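Local atomic coordinates of 2-aminomuconic 6-semialdehyde dehydrogenase (PDB entry 7BZV), a protein that probably oxidises the aldehyde group of 2-aminomuconic 6-semialdehyde with NAD+, a step in 2-aminophenol breakdown, and works as a tetramer. Residues 14-26 with 30-42. Residues are numbered along the deposited sequence; the frame is centred on the assembly and turned at random.
Sequences VESSKTFQDVTPI and VVAVVHEADRDLV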
loop_
_atom_site.group_PDB
_atom_site.type_symbol
_atom_site.label_atom_id
_atom_site.label_comp_id
_atom_site.label_asym_id
_atom_site.label_seq_id
_atom_site.Cartn_x
_atom_site.Cartn_y
_atom_site.Cartn_z
ATOM N N VAL B 14 17.626 -0.486 -40.846
ATOM C CA VAL B 14 16.877 -0.917 -42.017
ATOM C C VAL B 14 16.430 0.340 -42.749
ATOM O O VAL B 14 15.748 1.193 -42.164
ATOM C CB VAL B 14 15.655 -1.776 -41.636
ATOM C CG1 VAL B 14 14.896 -2.213 -42.884
ATOM C CG2 VAL B 14 16.082 -2.979 -40.788
ATOM N N GLU B 15 16.814 0.455 -44.013
ATOM C CA GLU B 15 16.419 1.545 -44.891
ATOM C C GLU B 15 15.217 1.132 -45.736
ATOM O O GLU B 15 14.782 -0.024 -45.723
ATOM C CB GLU B 15 17.595 1.954 -45.780
ATOM C CG GLU B 15 18.774 2.524 -44.985
ATOM C CD GLU B 15 19.950 2.914 -45.870
ATOM O OE1 GLU B 15 20.986 3.376 -45.346
ATOM O OE2 GLU B 15 19.844 2.766 -47.104
ATOM N N SER B 16 14.689 2.093 -46.496
ATOM C CA SER B 16 13.444 1.862 -47.214
ATOM C C SER B 16 13.459 2.480 -48.603
ATOM O O SER B 16 14.064 3.530 -48.830
ATOM C CB SER B 16 12.246 2.429 -46.447
ATOM O OG SER B 16 11.032 2.223 -47.147
ATOM N N SER B 17 12.745 1.817 -49.520
ATOM C CA SER B 17 12.423 2.419 -50.807
ATOM C C SER B 17 11.742 3.764 -50.599
ATOM O O SER B 17 12.202 4.802 -51.072
ATOM C CB SER B 17 11.513 1.484 -51.612
ATOM O OG SER B 17 11.896 0.131 -51.486
ATOM N N LYS B 18 10.646 3.752 -49.862
ATOM C CA LYS B 18 9.861 4.948 -49.616
ATOM C C LYS B 18 10.467 5.749 -48.466
ATOM O O LYS B 18 10.639 5.246 -47.348
ATOM C CB LYS B 18 8.422 4.572 -49.274
ATOM C CG LYS B 18 7.280 5.499 -49.746
ATOM C CD LYS B 18 5.917 5.137 -49.076
ATOM C CE LYS B 18 5.019 6.383 -48.951
ATOM N NZ LYS B 18 3.733 6.142 -48.210
ATOM N N THR B 19 10.718 7.022 -48.715
ATOM C CA THR B 19 11.249 7.936 -47.721
ATOM C C THR B 19 10.472 9.248 -47.736
ATOM O O THR B 19 9.644 9.508 -48.618
ATOM C CB THR B 19 12.736 8.199 -47.962
ATOM O OG1 THR B 19 12.915 9.057 -49.092
ATOM C CG2 THR B 19 13.464 6.905 -48.178
ATOM N N PHE B 20 10.723 10.057 -46.705
ATOM C CA PHE B 20 10.088 11.355 -46.573
ATOM C C PHE B 20 11.004 12.293 -45.798
ATOM O O PHE B 20 11.913 11.863 -45.086
ATOM C CB PHE B 20 8.708 11.249 -45.897
ATOM C CG PHE B 20 8.733 10.680 -44.486
ATOM C CD1 PHE B 20 9.061 11.484 -43.394
ATOM C CD2 PHE B 20 8.403 9.345 -44.255
ATOM C CE1 PHE B 20 9.057 10.961 -42.090
ATOM C CE2 PHE B 20 8.413 8.814 -42.969
ATOM C CZ PHE B 20 8.746 9.621 -41.882
ATOM N N GLN B 21 10.745 13.584 -45.938
ATOM C CA GLN B 21 11.629 14.606 -45.401
ATOM C C GLN B 21 11.238 14.988 -43.979
ATOM O O GLN B 21 10.060 15.024 -43.633
ATOM C CB GLN B 21 11.581 15.865 -46.254
ATOM C CG GLN B 21 11.567 15.613 -47.742
ATOM C CD GLN B 21 11.636 16.903 -48.535
ATOM O OE1 GLN B 21 12.668 17.229 -49.128
ATOM N NE2 GLN B 21 10.537 17.657 -48.533
ATOM N N ASP B 22 12.249 15.312 -43.175
ATOM C CA ASP B 22 12.091 15.932 -41.858
ATOM C C ASP B 22 12.348 17.422 -42.046
ATOM O O ASP B 22 13.467 17.824 -42.371
ATOM C CB ASP B 22 13.073 15.322 -40.863
ATOM C CG ASP B 22 12.916 15.852 -39.460
ATOM O OD1 ASP B 22 11.996 16.659 -39.156
ATOM O OD2 ASP B 22 13.764 15.435 -38.638
ATOM N N VAL B 23 11.307 18.229 -41.884
ATOM C CA VAL B 23 11.364 19.670 -42.118
ATOM C C VAL B 23 11.401 20.373 -40.775
ATOM O O VAL B 23 10.607 20.048 -39.888
ATOM C CB VAL B 23 10.152 20.146 -42.934
ATOM C CG1 VAL B 23 10.160 21.672 -43.061
ATOM C CG2 VAL B 23 10.163 19.474 -44.320
ATOM N N THR B 24 12.316 21.348 -40.619
ATOM C CA THR B 24 12.299 22.131 -39.386
ATOM C C THR B 24 11.351 23.320 -39.539
ATOM O O THR B 24 11.394 24.014 -40.571
ATOM C CB THR B 24 13.691 22.613 -39.010
ATOM O OG1 THR B 24 13.612 23.350 -37.789
ATOM C CG2 THR B 24 14.317 23.513 -40.118
ATOM N N PRO B 25 10.453 23.568 -38.575
ATOM C CA PRO B 25 9.540 24.713 -38.689
ATOM C C PRO B 25 10.211 26.046 -38.437
ATOM O O PRO B 25 9.558 27.093 -38.536
ATOM C CB PRO B 25 8.479 24.423 -37.605
ATOM C CG PRO B 25 9.262 23.653 -36.532
ATOM C CD PRO B 25 10.261 22.821 -37.307
ATOM N N ILE B 26 11.477 26.035 -38.043
ATOM C CA ILE B 26 12.176 27.295 -37.850
ATOM C C ILE B 26 12.191 28.088 -39.156
ATOM O O ILE B 26 11.844 29.277 -39.187
ATOM C CB ILE B 26 13.599 27.046 -37.324
ATOM C CG1 ILE B 26 13.558 26.482 -35.897
ATOM C CG2 ILE B 26 14.396 28.358 -37.322
ATOM C CD1 ILE B 26 14.938 26.051 -35.353
ATOM N N VAL B 30 14.862 21.340 -44.874
ATOM C CA VAL B 30 14.984 19.916 -44.582
ATOM C C VAL B 30 16.183 19.710 -43.664
ATOM O O VAL B 30 17.246 20.298 -43.880
ATOM C CB VAL B 30 15.123 19.097 -45.877
ATOM C CG1 VAL B 30 15.398 17.647 -45.545
ATOM C CG2 VAL B 30 13.865 19.237 -46.744
ATOM N N VAL B 31 16.025 18.886 -42.626
ATOM C CA VAL B 31 17.136 18.570 -41.732
ATOM C C VAL B 31 17.464 17.086 -41.694
ATOM O O VAL B 31 18.521 16.717 -41.158
ATOM C CB VAL B 31 16.884 19.089 -40.300
ATOM C CG1 VAL B 31 16.867 20.603 -40.285
ATOM C CG2 VAL B 31 15.581 18.552 -39.753
ATOM N N ALA B 32 16.630 16.226 -42.276
ATOM C CA ALA B 32 16.925 14.804 -42.398
ATOM C C ALA B 32 15.929 14.197 -43.374
ATOM O O ALA B 32 14.914 14.808 -43.710
ATOM C CB ALA B 32 16.849 14.095 -41.035
ATOM N N VAL B 33 16.212 12.971 -43.801
ATOM C CA VAL B 33 15.210 12.172 -44.488
ATOM C C VAL B 33 15.034 10.850 -43.747
ATOM O O VAL B 33 15.968 10.303 -43.149
ATOM C CB VAL B 33 15.558 11.961 -45.987
ATOM C CG1 VAL B 33 16.987 11.541 -46.153
ATOM C CG2 VAL B 33 14.593 10.957 -46.605
ATOM N N VAL B 34 13.808 10.346 -43.799
ATOM C CA VAL B 34 13.322 9.298 -42.916
ATOM C C VAL B 34 12.837 8.133 -43.757
ATOM O O VAL B 34 12.134 8.337 -44.750
ATOM C CB VAL B 34 12.178 9.834 -42.042
ATOM C CG1 VAL B 34 11.851 8.857 -40.882
ATOM C CG2 VAL B 34 12.535 11.220 -41.550
ATOM N N HIS B 35 13.160 6.912 -43.321
ATOM C CA HIS B 35 12.894 5.703 -44.089
ATOM C C HIS B 35 11.628 5.042 -43.578
ATOM O O HIS B 35 11.593 4.548 -42.444
ATOM C CB HIS B 35 14.076 4.752 -44.000
ATOM C CG HIS B 35 15.341 5.326 -44.556
ATOM N ND1 HIS B 35 15.981 4.795 -45.658
ATOM C CD2 HIS B 35 16.071 6.398 -44.178
ATOM C CE1 HIS B 35 17.065 5.505 -45.918
ATOM N NE2 HIS B 35 17.142 6.485 -45.036
ATOM N N GLU B 36 10.605 5.010 -44.429
ATOM C CA GLU B 36 9.291 4.546 -44.020
ATOM C C GLU B 36 9.238 3.025 -44.003
ATOM O O GLU B 36 9.804 2.360 -44.869
ATOM C CB GLU B 36 8.216 5.105 -44.952
ATOM C CG GLU B 36 6.789 4.772 -44.511
ATOM C CD GLU B 36 5.716 5.480 -45.324
ATOM O OE1 GLU B 36 6.072 6.265 -46.219
ATOM O OE2 GLU B 36 4.512 5.246 -45.054
ATOM N N ALA B 37 8.537 2.483 -43.012
ATOM C CA ALA B 37 8.415 1.047 -42.813
ATOM C C ALA B 37 7.100 0.557 -43.398
ATOM O O ALA B 37 6.044 1.150 -43.140
ATOM C CB ALA B 37 8.477 0.707 -41.323
ATOM N N ASP B 38 7.162 -0.534 -44.167
ATOM C CA ASP B 38 5.964 -1.119 -44.759
ATOM C C ASP B 38 5.313 -2.093 -43.782
ATOM O O ASP B 38 5.833 -2.368 -42.698
ATOM C CB ASP B 38 6.292 -1.836 -46.074
ATOM C CG ASP B 38 7.492 -2.746 -45.957
ATOM O OD1 ASP B 38 7.547 -3.536 -44.989
ATOM O OD2 ASP B 38 8.380 -2.677 -46.841
ATOM N N ARG B 39 4.150 -2.619 -44.173
ATOM C CA ARG B 39 3.471 -3.603 -43.336
ATOM C C ARG B 39 4.396 -4.758 -42.980
ATOM O O ARG B 39 4.326 -5.292 -41.862
ATOM C CB ARG B 39 2.221 -4.129 -44.050
ATOM C CG ARG B 39 1.236 -4.842 -43.137
ATOM C CD ARG B 39 -0.110 -5.066 -43.811
ATOM N NE ARG B 39 -1.174 -4.353 -43.118
ATOM C CZ ARG B 39 -1.898 -3.385 -43.662
ATOM N NH1 ARG B 39 -1.683 -3.028 -44.928
ATOM N NH2 ARG B 39 -2.845 -2.775 -42.946
ATOM N N ASP B 40 5.276 -5.138 -43.910
ATOM C CA ASP B 40 6.140 -6.299 -43.720
ATOM C C ASP B 40 7.127 -6.072 -42.586
ATOM O O ASP B 40 7.372 -6.970 -41.770
ATOM C CB ASP B 40 6.920 -6.601 -45.005
ATOM C CG ASP B 40 6.126 -7.401 -46.005
ATOM O OD1 ASP B 40 5.017 -7.861 -45.665
ATOM O OD2 ASP B 40 6.624 -7.570 -47.140
ATOM N N LEU B 41 7.745 -4.891 -42.559
ATOM C CA LEU B 41 8.768 -4.622 -41.559
ATOM C C LEU B 41 8.148 -4.526 -40.172
ATOM O O LEU B 41 8.722 -5.006 -39.189
ATOM C CB LEU B 41 9.520 -3.344 -41.919
ATOM C CG LEU B 41 10.808 -3.137 -41.109
ATOM C CD1 LEU B 41 11.702 -4.356 -41.119
ATOM C CD2 LEU B 41 11.587 -1.913 -41.602
ATOM N N VAL B 42 6.965 -3.923 -40.077
ATOM C CA VAL B 42 6.262 -3.886 -38.802
ATOM C C VAL B 42 5.977 -5.303 -38.326
ATOM O O VAL B 42 6.176 -5.641 -37.153
ATOM C CB VAL B 42 4.973 -3.059 -38.924
ATOM C CG1 VAL B 42 4.104 -3.257 -37.683
ATOM C CG2 VAL B 42 5.319 -1.587 -39.128
HETATM O O HOH W 1 10.938 -1.619 -48.627
#
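Phe-20 lays its ring over Val-34, its partner in a hydrogen-bonded pair where strands 19-23 and 30-35 run antiparallel. Val-34 CB stands 3.6 Å from the centroid of the Phe-20 ring, a CH-pi contact over one face. Chi1 of 61° sets Phe-20 CG between its own N and carbonyl carbon, which swings the ring across the neighbouring strand. With alanine in place of Phe-20, Val-34 would probably lose the ring that covers CB and both methyls, and Phe-209 would lose one aromatic neighbour.

Glu-36 can be followed outward. Its CB lies 3.4 Å from Lys-18 O, the acceptor for Glu-36 N, and also faces the edge of the Phe-20 ring. CG, anti to the backbone N (chi1 -175°), carries the extended chain alongside Lys-18. CD lies against Lys-18 CD and NZ. At the tip, OE1 touches Lys-18 CE and forms a salt bridge with Lys-18 NZ at 3.1 Å. OE2 takes only a weak bond from Lys-18 NZ but is also hydrogen-bonded to Ser-213. The buried carboxylate thus has partners on both oxygens. Glu-36 O accepts from Ser-16 OG at 2.6 Å, in the carbonyl plane.

His-35 is fixed at two nitrogens. Ser-16 N donates to ND1 at 3.1 Å, nearly in the ring plane, and NE2 bonds to Gln-4. Glu-15 CB and CG lie alongside ND1 and CE1 of the His-35 ring.

At the far end, Val-31 N donates to Asp-22 O and Asp-22 N to Ala-32 O, both at 2.8 Å. Val-31 and Ala-32 thus both face Asp-22. This is a classic beta bulge in a beta hairpin, within the N-terminal four-stranded sheet of this aldehyde dehydrogenase.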